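Local coordinates for cell division control protein 11 (Saccharomyces cerevisiae, PDB 5AR1) that assembles with other septins into the cortical filament collar at the yeast mother-bud neck and takes part in cytokinesis as a member of the septin GTPase family, at residues S176-L181 with P230-G235; V169-V174 with L202-F207; F207-D212 with Y224-L229; I157-I162 with D198-P203. One frame throughout, in Å; residues are numbered along the deposited sequence.

Contact 1 of 4, residues S176-L181 with P230-G235; sequences SKSDSL and PFAIIG
Ser178 packs against Ala232 and Ile234, and this is the close part of the contact. The CA atoms of Ser178 and Ala232 lie 5.8 Å apart. The OG of Ser178 sits 3.6 Å from the CB methyl of Ala232. It is turned there by chi1 of -46°, with OG beside its own backbone N. The CB of the same serine meets CG1 of Ile234 at 3.8 Å. Ser178 and Ala232 are both buried, and Ala232 also rests on Leu186 of helix 183-199. Across the contact the two segments meet by van der Waals contact, without a hydrogen bond.

The other side is looser and faces solvent. Asp179 is exposed, and its side chain slides past that of Ile234 in the opposite direction. Its OD2 comes to 3.4 Å from CG2 of Ile234, a carboxylate beside a methyl. Within 176-181, Lys177 O accepts from Ser180 N and from Ser180 OG, the hydroxyl at 2.7 Å, which closes the short 3-10 turn.

Residues 176-179 form the predicted G4 motif. Ser178, Asp179 and Gly235 are GTP-binding positions by similarity. Two such loops side by side are consistent with the guanine end of the nucleotide site in P-loop GTPases.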
loop_
_atom_site.group_PDB
_atom_site.type_symbol
_atom_site.label_atom_id
_atom_site.label_comp_id
_atom_site.label_asym_id
_atom_site.label_seq_id
_atom_site.Cartn_x
_atom_site.Cartn_y
_atom_site.Cartn_z
ATOM N N SER A 176 -1.300 -9.503 -7.222
ATOM C CA SER A 176 -2.002 -10.719 -6.819
ATOM C C SER A 176 -1.629 -11.884 -7.745
ATOM O O SER A 176 -1.107 -11.644 -8.834
ATOM C CB SER A 176 -3.504 -10.478 -6.872
ATOM O OG SER A 176 -3.863 -9.926 -8.127
ATOM N N LYS A 177 -1.884 -13.142 -7.301
ATOM C CA LYS A 177 -1.614 -14.390 -8.040
ATOM C C LYS A 177 -0.191 -14.443 -8.658
ATOM O O LYS A 177 -0.017 -14.904 -9.791
ATOM C CB LYS A 177 -2.711 -14.635 -9.097
ATOM C CG LYS A 177 -3.582 -15.855 -8.832
ATOM C CD LYS A 177 -4.582 -16.060 -9.972
ATOM C CE LYS A 177 -5.471 -17.262 -9.777
ATOM N NZ LYS A 177 -6.507 -17.349 -10.838
ATOM N N SER A 178 0.818 -13.961 -7.901
ATOM C CA SER A 178 2.223 -13.888 -8.321
ATOM C C SER A 178 2.810 -15.247 -8.710
ATOM O O SER A 178 3.557 -15.333 -9.687
ATOM C CB SER A 178 3.074 -13.247 -7.229
ATOM O OG SER A 178 2.470 -12.075 -6.704
ATOM N N ASP A 179 2.444 -16.304 -7.957
ATOM C CA ASP A 179 2.895 -17.690 -8.134
ATOM C C ASP A 179 2.311 -18.402 -9.372
ATOM O O ASP A 179 2.827 -19.454 -9.754
ATOM C CB ASP A 179 2.646 -18.522 -6.854
ATOM C CG ASP A 179 1.418 -18.120 -6.053
ATOM O OD1 ASP A 179 0.287 -18.278 -6.575
ATOM O OD2 ASP A 179 1.587 -17.637 -4.911
ATOM N N SER A 180 1.260 -17.834 -9.997
ATOM C CA SER A 180 0.638 -18.413 -11.196
ATOM C C SER A 180 1.231 -17.853 -12.511
ATOM O O SER A 180 0.766 -18.202 -13.601
ATOM C CB SER A 180 -0.879 -18.244 -11.152
ATOM O OG SER A 180 -1.258 -16.879 -11.197
ATOM N N LEU A 181 2.277 -17.014 -12.393
ATOM C CA LEU A 181 2.995 -16.360 -13.494
ATOM C C LEU A 181 4.457 -16.809 -13.538
ATOM O O LEU A 181 4.962 -17.339 -12.548
ATOM C CB LEU A 181 2.958 -14.836 -13.261
ATOM C CG LEU A 181 1.981 -14.009 -14.092
ATOM C CD1 LEU A 181 0.543 -14.232 -13.644
ATOM C CD2 LEU A 181 2.310 -12.531 -13.980
ATOM N N PRO A 230 6.054 -2.989 -8.218
ATOM C CA PRO A 230 4.940 -3.311 -7.307
ATOM C C PRO A 230 5.219 -4.625 -6.579
ATOM O O PRO A 230 5.583 -5.608 -7.224
ATOM C CB PRO A 230 3.728 -3.448 -8.253
ATOM C CG PRO A 230 4.178 -2.935 -9.570
ATOM C CD PRO A 230 5.644 -3.226 -9.612
ATOM N N PHE A 231 5.091 -4.639 -5.237
ATOM C CA PHE A 231 5.386 -5.827 -4.442
ATOM C C PHE A 231 4.627 -7.085 -4.860
ATOM O O PHE A 231 3.409 -7.084 -4.852
ATOM C CB PHE A 231 5.178 -5.551 -2.945
ATOM C CG PHE A 231 6.088 -4.512 -2.327
ATOM C CD1 PHE A 231 7.431 -4.427 -2.695
ATOM C CD2 PHE A 231 5.626 -3.672 -1.314
ATOM C CE1 PHE A 231 8.273 -3.485 -2.105
ATOM C CE2 PHE A 231 6.470 -2.726 -0.724
ATOM C CZ PHE A 231 7.786 -2.637 -1.127
ATOM N N ALA A 232 5.345 -8.143 -5.246
ATOM C CA ALA A 232 4.729 -9.433 -5.559
ATOM C C ALA A 232 4.980 -10.231 -4.286
ATOM O O ALA A 232 5.963 -10.973 -4.182
ATOM C CB ALA A 232 5.416 -10.072 -6.755
ATOM N N ILE A 233 4.147 -9.959 -3.272
ATOM C CA ILE A 233 4.239 -10.460 -1.899
ATOM C C ILE A 233 3.453 -11.786 -1.727
ATOM O O ILE A 233 2.232 -11.772 -1.702
ATOM C CB ILE A 233 3.847 -9.292 -0.920
ATOM C CG1 ILE A 233 3.934 -9.687 0.554
ATOM C CG2 ILE A 233 2.500 -8.648 -1.223
ATOM C CD1 ILE A 233 4.448 -8.496 1.476
ATOM N N ILE A 234 4.176 -12.932 -1.648
ATOM C CA ILE A 234 3.611 -14.299 -1.563
ATOM C C ILE A 234 4.394 -15.257 -0.633
ATOM O O ILE A 234 5.575 -15.028 -0.400
ATOM C CB ILE A 234 3.440 -14.928 -2.989
ATOM C CG1 ILE A 234 4.592 -14.551 -3.962
ATOM C CG2 ILE A 234 2.069 -14.591 -3.596
ATOM C CD1 ILE A 234 5.935 -15.292 -3.793
ATOM N N GLY A 235 3.747 -16.337 -0.172
ATOM C CA GLY A 235 4.334 -17.335 0.726
ATOM C C GLY A 235 4.307 -16.850 2.161
ATOM O O GLY A 235 3.299 -16.272 2.579
#

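Contact 2 of 4, residues V169-V174 with L202-F207; sequences VNIIPV and LPIYNF
Ile204 lies against Ile171 and Pro173 at the apolar centre. Its CD1 reaches CG2 of Ile171 at 3.8 Å, the two side chains crossing at about a right angle. Its CG1 meets the ring of Pro173 at CD, 3.7 Å away. Ile171 has CG1 beside its own nitrogen (chi1 -71°) and CG2 opposite that nitrogen, which turns CG2, not CG1, toward CD1 of Ile204. Ile162 of helix 156-165 touches both isoleucines. One residue further along each segment, Ile172 and Tyr205 lie side by side and point the same way. There CG2 of Ile172 is 3.7 Å from CB of Tyr205.

The backbone forms the next layer. Tyr205 N donates to Ile171 O at 2.8 Å, nearly straight at 169°. The CA of Ile204 also lies near this oxygen, in a CA-H...O contact.

At the polar edge, OD1 of Asn170 stands near the plane of the Tyr205 ring, 3.2 Å from CD1. Amide and ring planes are 59° apart. The ND2 of Asn170 bonds to His141 O, which probably sets the turn of the amide. Tyr205 itself leans on Asp283 and Leu284 of helix 274-290.

A single backbone hydrogen bond therefore ties the loop to the outermost strand 171-175. Around it the grip is mainly hydrophobic. Asn170 turns its ND2 to His141 O and leaves OD1 to the edge of the tyrosine ring.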
loop_
_atom_site.group_PDB
_atom_site.type_symbol
_atom_site.label_atom_id
_atom_site.label_comp_id
_atom_site.label_asym_id
_atom_site.label_seq_id
_atom_site.Cartn_x
_atom_site.Cartn_y
_atom_site.Cartn_z
ATOM N N VAL A 169 -4.695 8.538 1.121
ATOM C CA VAL A 169 -4.061 7.373 1.759
ATOM C C VAL A 169 -2.733 7.035 1.089
ATOM O O VAL A 169 -2.585 7.316 -0.097
ATOM C CB VAL A 169 -5.041 6.158 1.841
ATOM C CG1 VAL A 169 -5.411 5.609 0.469
ATOM C CG2 VAL A 169 -4.512 5.048 2.739
ATOM N N ASN A 170 -1.768 6.440 1.825
ATOM C CA ASN A 170 -0.466 6.039 1.246
ATOM C C ASN A 170 -0.644 4.773 0.416
ATOM O O ASN A 170 -0.656 3.682 0.995
ATOM C CB ASN A 170 0.569 5.774 2.350
ATOM C CG ASN A 170 1.248 7.001 2.878
ATOM O OD1 ASN A 170 1.465 7.981 2.156
ATOM N ND2 ASN A 170 1.720 6.914 4.112
ATOM N N ILE A 171 -0.806 4.899 -0.921
ATOM C CA ILE A 171 -1.028 3.704 -1.751
ATOM C C ILE A 171 0.278 3.022 -2.134
ATOM O O ILE A 171 1.141 3.661 -2.727
ATOM C CB ILE A 171 -1.946 3.985 -2.993
ATOM C CG1 ILE A 171 -3.417 4.212 -2.540
ATOM C CG2 ILE A 171 -1.863 2.850 -4.049
ATOM C CD1 ILE A 171 -4.287 4.883 -3.506
ATOM N N ILE A 172 0.408 1.724 -1.813
ATOM C CA ILE A 172 1.578 0.930 -2.214
ATOM C C ILE A 172 1.083 -0.216 -3.167
ATOM O O ILE A 172 0.253 -1.031 -2.760
ATOM C CB ILE A 172 2.533 0.488 -1.038
ATOM C CG1 ILE A 172 1.957 -0.599 -0.139
ATOM C CG2 ILE A 172 2.985 1.665 -0.172
ATOM C CD1 ILE A 172 2.669 -1.875 -0.310
ATOM N N PRO A 173 1.458 -0.221 -4.470
ATOM C CA PRO A 173 0.913 -1.247 -5.388
ATOM C C PRO A 173 1.474 -2.658 -5.204
ATOM O O PRO A 173 2.685 -2.827 -5.055
ATOM C CB PRO A 173 1.221 -0.676 -6.771
ATOM C CG PRO A 173 2.443 0.136 -6.572
ATOM C CD PRO A 173 2.403 0.676 -5.172
ATOM N N VAL A 174 0.577 -3.664 -5.165
ATOM C CA VAL A 174 0.942 -5.075 -5.008
ATOM C C VAL A 174 0.369 -5.877 -6.155
ATOM O O VAL A 174 -0.551 -5.409 -6.814
ATOM C CB VAL A 174 0.651 -5.718 -3.618
ATOM C CG1 VAL A 174 1.342 -4.963 -2.486
ATOM C CG2 VAL A 174 -0.832 -5.835 -3.346
ATOM N N LEU A 202 0.644 8.850 -11.035
ATOM C CA LEU A 202 -0.170 8.290 -9.971
ATOM C C LEU A 202 0.515 8.459 -8.628
ATOM O O LEU A 202 1.689 8.133 -8.484
ATOM C CB LEU A 202 -0.631 6.858 -10.268
ATOM C CG LEU A 202 -1.544 6.758 -11.506
ATOM C CD1 LEU A 202 -1.601 5.355 -12.060
ATOM C CD2 LEU A 202 -2.908 7.326 -11.257
ATOM N N PRO A 203 -0.178 9.127 -7.679
ATOM C CA PRO A 203 0.452 9.401 -6.387
ATOM C C PRO A 203 0.496 8.168 -5.476
ATOM O O PRO A 203 -0.445 7.892 -4.719
ATOM C CB PRO A 203 -0.347 10.583 -5.850
ATOM C CG PRO A 203 -1.657 10.523 -6.546
ATOM C CD PRO A 203 -1.563 9.641 -7.734
ATOM N N ILE A 204 1.616 7.424 -5.581
ATOM C CA ILE A 204 1.936 6.196 -4.871
ATOM C C ILE A 204 2.944 6.524 -3.775
ATOM O O ILE A 204 3.662 7.510 -3.934
ATOM C CB ILE A 204 2.461 5.227 -5.986
ATOM C CG1 ILE A 204 1.470 4.089 -6.191
ATOM C CG2 ILE A 204 3.950 4.704 -5.866
ATOM C CD1 ILE A 204 0.142 4.550 -6.771
ATOM N N TYR A 205 2.996 5.745 -2.652
ATOM C CA TYR A 205 3.988 5.981 -1.583
ATOM C C TYR A 205 5.253 5.412 -2.118
ATOM O O TYR A 205 5.342 4.192 -2.286
ATOM C CB TYR A 205 3.627 5.265 -0.271
ATOM C CG TYR A 205 4.569 5.547 0.885
ATOM C CD1 TYR A 205 4.393 6.660 1.697
ATOM C CD2 TYR A 205 5.629 4.691 1.177
ATOM C CE1 TYR A 205 5.236 6.916 2.774
ATOM C CE2 TYR A 205 6.487 4.939 2.252
ATOM C CZ TYR A 205 6.271 6.043 3.062
ATOM O OH TYR A 205 7.101 6.320 4.124
ATOM N N ASN A 206 6.208 6.271 -2.464
ATOM C CA ASN A 206 7.432 5.762 -3.065
ATOM C C ASN A 206 8.642 5.764 -2.102
ATOM O O ASN A 206 9.764 6.076 -2.496
ATOM C CB ASN A 206 7.713 6.504 -4.356
ATOM C CG ASN A 206 8.779 5.848 -5.160
ATOM O OD1 ASN A 206 8.854 4.617 -5.238
ATOM N ND2 ASN A 206 9.688 6.660 -5.670
ATOM N N PHE A 207 8.412 5.374 -0.846
ATOM C CA PHE A 207 9.439 5.278 0.189
ATOM C C PHE A 207 10.266 6.592 0.348
ATOM O O PHE A 207 11.503 6.574 0.229
ATOM C CB PHE A 207 10.309 4.028 -0.048
ATOM C CG PHE A 207 9.463 2.782 0.023
ATOM C CD1 PHE A 207 9.111 2.231 1.249
ATOM C CD2 PHE A 207 8.922 2.226 -1.125
ATOM C CE1 PHE A 207 8.271 1.123 1.320
ATOM C CE2 PHE A 207 8.087 1.112 -1.053
ATOM C CZ PHE A 207 7.778 0.561 0.166
#

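Contact 3 of 4, residues F207-D212 with Y224-L229; sequences FPFDED and YLRTLL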
loop_
_atom_site.group_PDB
_atom_site.type_symbol
_atom_site.label_atom_id
_atom_site.label_comp_id
_atom_site.label_asym_id
_atom_site.label_seq_id
_atom_site.Cartn_x
_atom_site.Cartn_y
_atom_site.Cartn_z
ATOM N N PHE A 207 8.412 5.374 -0.846
ATOM C CA PHE A 207 9.439 5.278 0.189
ATOM C C PHE A 207 10.266 6.592 0.348
ATOM O O PHE A 207 11.503 6.574 0.229
ATOM C CB PHE A 207 10.309 4.028 -0.048
ATOM C CG PHE A 207 9.463 2.782 0.023
ATOM C CD1 PHE A 207 9.111 2.231 1.249
ATOM C CD2 PHE A 207 8.922 2.226 -1.125
ATOM C CE1 PHE A 207 8.271 1.123 1.320
ATOM C CE2 PHE A 207 8.087 1.112 -1.053
ATOM C CZ PHE A 207 7.778 0.561 0.166
ATOM N N PRO A 208 9.570 7.738 0.607
ATOM C CA PRO A 208 10.281 9.015 0.819
ATOM C C PRO A 208 11.168 8.925 2.049
ATOM O O PRO A 208 10.758 8.329 3.047
ATOM C CB PRO A 208 9.146 10.013 1.072
ATOM C CG PRO A 208 7.912 9.354 0.561
ATOM C CD PRO A 208 8.119 7.909 0.795
ATOM N N PHE A 209 12.378 9.486 1.980
ATOM C CA PHE A 209 13.351 9.380 3.070
ATOM C C PHE A 209 13.857 10.733 3.567
ATOM O O PHE A 209 13.861 11.707 2.803
ATOM C CB PHE A 209 14.522 8.479 2.637
ATOM C CG PHE A 209 15.391 9.075 1.550
ATOM C CD1 PHE A 209 15.038 8.963 0.213
ATOM C CD2 PHE A 209 16.551 9.772 1.871
ATOM C CE1 PHE A 209 15.821 9.546 -0.783
ATOM C CE2 PHE A 209 17.334 10.350 0.871
ATOM C CZ PHE A 209 16.966 10.227 -0.450
ATOM N N ASP A 210 14.313 10.781 4.846
ATOM C CA ASP A 210 14.834 12.004 5.445
ATOM C C ASP A 210 16.239 12.204 4.939
ATOM O O ASP A 210 17.155 11.542 5.412
ATOM C CB ASP A 210 14.782 11.940 6.973
ATOM N N GLU A 211 16.389 13.083 3.926
ATOM C CA GLU A 211 17.630 13.435 3.219
ATOM C C GLU A 211 18.876 13.515 4.102
ATOM O O GLU A 211 19.926 13.026 3.699
ATOM C CB GLU A 211 17.443 14.745 2.443
ATOM N N ASP A 212 18.753 14.104 5.306
ATOM C CA ASP A 212 19.855 14.264 6.262
ATOM C C ASP A 212 19.928 13.144 7.322
ATOM O O ASP A 212 21.029 12.667 7.605
ATOM C CB ASP A 212 19.792 15.645 6.938
ATOM C CG ASP A 212 19.776 16.821 5.981
ATOM O OD1 ASP A 212 20.839 17.122 5.389
ATOM O OD2 ASP A 212 18.710 17.462 5.847
ATOM N N TYR A 224 16.787 -0.195 -3.076
ATOM C CA TYR A 224 16.435 -1.583 -3.377
ATOM C C TYR A 224 14.967 -1.874 -3.104
ATOM O O TYR A 224 14.368 -2.620 -3.876
ATOM C CB TYR A 224 17.318 -2.581 -2.619
ATOM C CG TYR A 224 16.994 -4.031 -2.917
ATOM C CD1 TYR A 224 17.041 -4.523 -4.214
ATOM C CD2 TYR A 224 16.649 -4.911 -1.903
ATOM C CE1 TYR A 224 16.761 -5.861 -4.494
ATOM C CE2 TYR A 224 16.347 -6.247 -2.170
ATOM C CZ TYR A 224 16.405 -6.721 -3.471
ATOM O OH TYR A 224 16.135 -8.048 -3.757
ATOM N N LEU A 225 14.388 -1.348 -2.004
ATOM C CA LEU A 225 12.987 -1.631 -1.710
ATOM C C LEU A 225 12.140 -1.150 -2.863
ATOM O O LEU A 225 11.324 -1.917 -3.367
ATOM C CB LEU A 225 12.493 -0.956 -0.410
ATOM C CG LEU A 225 11.919 -1.829 0.717
ATOM C CD1 LEU A 225 11.137 -1.001 1.664
ATOM C CD2 LEU A 225 11.027 -2.929 0.211
ATOM N N ARG A 226 12.371 0.115 -3.305
ATOM C CA ARG A 226 11.657 0.815 -4.381
ATOM C C ARG A 226 11.700 -0.007 -5.653
ATOM O O ARG A 226 10.756 0.010 -6.434
ATOM C CB ARG A 226 12.325 2.158 -4.641
ATOM C CG ARG A 226 11.747 3.318 -3.890
ATOM C CD ARG A 226 12.537 4.541 -4.297
ATOM N NE ARG A 226 12.229 5.697 -3.460
ATOM C CZ ARG A 226 13.015 6.761 -3.322
ATOM N NH1 ARG A 226 14.188 6.813 -3.940
ATOM N NH2 ARG A 226 12.637 7.775 -2.555
ATOM N N THR A 227 12.791 -0.739 -5.837
ATOM C CA THR A 227 13.058 -1.636 -6.947
ATOM C C THR A 227 12.088 -2.814 -6.980
ATOM O O THR A 227 11.735 -3.285 -8.065
ATOM C CB THR A 227 14.515 -2.048 -6.804
ATOM O OG1 THR A 227 15.281 -1.161 -7.585
ATOM C CG2 THR A 227 14.794 -3.501 -7.116
ATOM N N LEU A 228 11.670 -3.292 -5.796
ATOM C CA LEU A 228 10.783 -4.444 -5.649
ATOM C C LEU A 228 9.338 -4.145 -6.045
ATOM O O LEU A 228 8.571 -5.064 -6.349
ATOM C CB LEU A 228 10.888 -5.018 -4.225
ATOM C CG LEU A 228 12.308 -5.403 -3.757
ATOM C CD1 LEU A 228 12.332 -5.724 -2.277
ATOM C CD2 LEU A 228 12.864 -6.551 -4.556
ATOM N N LEU A 229 8.991 -2.851 -6.086
ATOM C CA LEU A 229 7.676 -2.325 -6.455
ATOM C C LEU A 229 7.328 -2.603 -7.910
ATOM O O LEU A 229 8.201 -2.397 -8.777
ATOM C CB LEU A 229 7.660 -0.805 -6.232
ATOM C CG LEU A 229 6.716 -0.218 -5.218
ATOM C CD1 LEU A 229 6.309 -1.214 -4.145
ATOM C CD2 LEU A 229 7.324 1.005 -4.614
#
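Phe207 packs on Leu225 and Leu229 in a mainly apolar contact with a polar fringe. It joins the loop after helix 183-199 to helix 218-228 and the residue after it. The CD1 methyl of Leu225 sits over one face of the Phe207 ring, 4.0 Å from its centroid and 28° off the normal, a CH-pi contact. Leu229 comes from another direction. Its CD2 lies in the ring plane at the edge, 3.6 Å from CE2 of Phe207. With CG beside the backbone nitrogen (chi1 -61°), the ring offers a face to Leu225 and an edge to Leu229. His280 of helix 274-290 also meets it edge-to-face.

Arg226 runs past Phe207 in the opposite direction, its chain extended from CG to NE. Its CG lies 4.1 Å from CD2 of Phe207. Its guanidinium is anchored mainly by NE, which bonds to Asn206 O. The NH2 adds only a weak bond to Phe207 O, 3.2 Å long and bent to 121°. Phe207 O also accepts from Asn222 ND2. The same NH2 stands at the edge of the Phe209 ring, 3.9 Å from CD1. Replacing Phe207 by an alanine would probably leave a gap where the ring was, with Leu225 CD1 losing the face it covers and Leu229 CD2 the edge.

The aromatic ring fills the buried side, while the arginine is held by backbone oxygens of the loop, firmly by Asn206 O and weakly by Phe207 O.

Contact 4 of 4, residues I157-I162 with D198-P203; sequences IDVEFI and DRWNLP
The backbones come closest at Ile162 and Leu202, with CA atoms 6.5 Å apart, where helix 156-165 meets the turn that follows helix 183-199. That turn is a Schellman motif. Asn201 has positive phi (37°), and its N bonds to Asp198 O at 2.9 Å. Leu202 N bonds to Ile197 O, which holds the leucine by its backbone.

Leu202 is the side chain that reaches in. Its CD1 touches CD1 of Ile162 at 3.7 Å and CG2 of Val159 at 3.9 Å. Its other methyl, CD2, lies 3.5 Å from Val159 O and leans on CG1 of Ile162. With chi1 of -63°, CG of Leu202 stands beside its backbone nitrogen, and both methyls straddle Val159 and Ile162, one turn apart. An alanine here is likely to open a gap between helix 156-165 and the turn, leaving CD1 of Ile162 and CG2 of Val159 without their leucine partner.

Trp200 closes the outer side. Its CD1 is 4.1 Å from CG2 of Val159. At the other end, CD of Pro203 rests 3.7 Å from Ile162 O.

Hydrophobic packing joins helix 156-165 to the turn that ends helix 183-199. These helices precede and follow strand 171-175 in the alpha/beta fold of P-loop GTPases.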
loop_
_atom_site.group_PDB
_atom_site.type_symbol
_atom_site.label_atom_id
_atom_site.label_comp_id
_atom_site.label_asym_id
_atom_site.label_seq_id
_atom_site.Cartn_x
_atom_site.Cartn_y
_atom_site.Cartn_z
ATOM N N ILE A 157 -9.807 1.565 -14.169
ATOM C CA ILE A 157 -10.325 1.531 -12.794
ATOM C C ILE A 157 -9.177 1.559 -11.783
ATOM O O ILE A 157 -9.269 2.252 -10.778
ATOM C CB ILE A 157 -11.313 0.360 -12.549
ATOM C CG1 ILE A 157 -10.678 -1.026 -12.801
ATOM C CG2 ILE A 157 -12.549 0.535 -13.393
ATOM C CD1 ILE A 157 -10.436 -1.840 -11.553
ATOM N N ASP A 158 -8.086 0.826 -12.068
ATOM C CA ASP A 158 -6.890 0.797 -11.235
ATOM C C ASP A 158 -6.269 2.183 -11.224
ATOM O O ASP A 158 -5.870 2.653 -10.160
ATOM C CB ASP A 158 -5.896 -0.251 -11.747
ATOM C CG ASP A 158 -6.380 -1.693 -11.687
ATOM O OD1 ASP A 158 -7.052 -2.059 -10.688
ATOM O OD2 ASP A 158 -6.017 -2.481 -12.596
ATOM N N VAL A 159 -6.276 2.869 -12.384
ATOM C CA VAL A 159 -5.762 4.229 -12.555
ATOM C C VAL A 159 -6.647 5.254 -11.853
ATOM O O VAL A 159 -6.151 6.012 -11.023
ATOM C CB VAL A 159 -5.503 4.575 -14.046
ATOM C CG1 VAL A 159 -5.483 6.088 -14.298
ATOM C CG2 VAL A 159 -4.212 3.935 -14.526
ATOM N N GLU A 160 -7.949 5.262 -12.166
ATOM C CA GLU A 160 -8.903 6.211 -11.571
ATOM C C GLU A 160 -9.046 6.069 -10.069
ATOM O O GLU A 160 -9.318 7.066 -9.404
ATOM C CB GLU A 160 -10.271 6.181 -12.257
ATOM C CG GLU A 160 -10.554 7.481 -12.991
ATOM C CD GLU A 160 -10.490 8.741 -12.141
ATOM O OE1 GLU A 160 -11.277 8.855 -11.175
ATOM O OE2 GLU A 160 -9.647 9.615 -12.443
ATOM N N PHE A 161 -8.815 4.860 -9.525
ATOM C CA PHE A 161 -8.880 4.663 -8.092
ATOM C C PHE A 161 -7.698 5.330 -7.421
ATOM O O PHE A 161 -7.894 6.159 -6.535
ATOM C CB PHE A 161 -8.934 3.172 -7.690
ATOM C CG PHE A 161 -9.066 2.988 -6.189
ATOM C CD1 PHE A 161 -7.935 2.953 -5.366
ATOM C CD2 PHE A 161 -10.324 2.914 -5.587
ATOM C CE1 PHE A 161 -8.062 2.843 -3.971
ATOM C CE2 PHE A 161 -10.448 2.780 -4.195
ATOM C CZ PHE A 161 -9.313 2.754 -3.399
ATOM N N ILE A 162 -6.480 4.963 -7.816
ATOM C CA ILE A 162 -5.311 5.458 -7.125
ATOM C C ILE A 162 -5.051 6.970 -7.359
ATOM O O ILE A 162 -4.363 7.544 -6.522
ATOM C CB ILE A 162 -4.034 4.574 -7.334
ATOM C CG1 ILE A 162 -3.461 4.625 -8.750
ATOM C CG2 ILE A 162 -4.308 3.123 -6.910
ATOM C CD1 ILE A 162 -2.578 3.451 -9.064
ATOM N N ASP A 198 3.934 6.341 -13.994
ATOM C CA ASP A 198 4.543 7.578 -14.459
ATOM C C ASP A 198 3.663 8.323 -15.431
ATOM O O ASP A 198 3.356 9.499 -15.182
ATOM C CB ASP A 198 5.926 7.358 -15.008
ATOM C CG ASP A 198 6.887 6.806 -13.968
ATOM O OD1 ASP A 198 6.581 6.929 -12.738
ATOM O OD2 ASP A 198 7.956 6.240 -14.376
ATOM N N ARG A 199 3.167 7.628 -16.474
ATOM C CA ARG A 199 2.293 8.214 -17.479
ATOM C C ARG A 199 1.049 8.931 -16.934
ATOM O O ARG A 199 0.618 9.927 -17.521
ATOM C CB ARG A 199 1.880 7.162 -18.491
ATOM C CG ARG A 199 1.666 7.757 -19.860
ATOM C CD ARG A 199 0.240 7.626 -20.210
ATOM N NE ARG A 199 -0.104 8.332 -21.438
ATOM C CZ ARG A 199 -0.542 9.585 -21.485
ATOM N NH1 ARG A 199 -0.628 10.309 -20.373
ATOM N NH2 ARG A 199 -0.881 10.128 -22.640
ATOM N N TRP A 200 0.454 8.410 -15.849
ATOM C CA TRP A 200 -0.740 9.011 -15.272
ATOM C C TRP A 200 -0.431 9.725 -13.955
ATOM O O TRP A 200 -1.354 10.025 -13.192
ATOM C CB TRP A 200 -1.877 7.967 -15.154
ATOM C CG TRP A 200 -2.229 7.385 -16.485
ATOM C CD1 TRP A 200 -1.807 6.192 -16.995
ATOM C CD2 TRP A 200 -2.850 8.085 -17.564
ATOM N NE1 TRP A 200 -2.183 6.079 -18.313
ATOM C CE2 TRP A 200 -2.816 7.233 -18.692
ATOM C CE3 TRP A 200 -3.455 9.349 -17.684
ATOM C CZ2 TRP A 200 -3.375 7.596 -19.918
ATOM C CZ3 TRP A 200 -4.003 9.710 -18.903
ATOM C CH2 TRP A 200 -3.941 8.846 -20.006
ATOM N N ASN A 201 0.868 10.021 -13.705
ATOM C CA ASN A 201 1.369 10.671 -12.488
ATOM C C ASN A 201 0.578 10.165 -11.277
ATOM O O ASN A 201 -0.163 10.924 -10.636
ATOM C CB ASN A 201 1.296 12.196 -12.608
ATOM C CG ASN A 201 2.359 12.855 -13.449
ATOM O OD1 ASN A 201 2.064 13.791 -14.183
ATOM N ND2 ASN A 201 3.623 12.428 -13.343
ATOM N N LEU A 202 0.644 8.850 -11.035
ATOM C CA LEU A 202 -0.170 8.290 -9.971
ATOM C C LEU A 202 0.515 8.459 -8.628
ATOM O O LEU A 202 1.689 8.133 -8.484
ATOM C CB LEU A 202 -0.631 6.858 -10.268
ATOM C CG LEU A 202 -1.544 6.758 -11.506
ATOM C CD1 LEU A 202 -1.601 5.355 -12.060
ATOM C CD2 LEU A 202 -2.908 7.326 -11.257
ATOM N N PRO A 203 -0.178 9.127 -7.679
ATOM C CA PRO A 203 0.452 9.401 -6.387
ATOM C C PRO A 203 0.496 8.168 -5.476
ATOM O O PRO A 203 -0.445 7.892 -4.719
ATOM C CB PRO A 203 -0.347 10.583 -5.850
ATOM C CG PRO A 203 -1.657 10.523 -6.546
ATOM C CD PRO A 203 -1.563 9.641 -7.734
#

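In the fold
Contacts 2 and 4 are buried, whereas contacts 1 and 3 are partly open to solvent. The centre of contact 2 lies about 6 Å from the centre of the chain, those of the others about 14 Å. Contacts 2 and 4 share Leu202 and Pro203, and their helix, strand and loop are packed together around Ile162. Contacts 2 and 3 share Phe207. Phe231 of contact 1 touches that ring too, linking the nucleotide-site loops to the interior. Contacts 1 and 4 do not touch. Contact 4 has no hydrogen bond across its segments and is mostly apolar. Contact 2 adds a straight backbone bond, contact 3 a weak arginine bond, and contact 1 an exposed carboxylate.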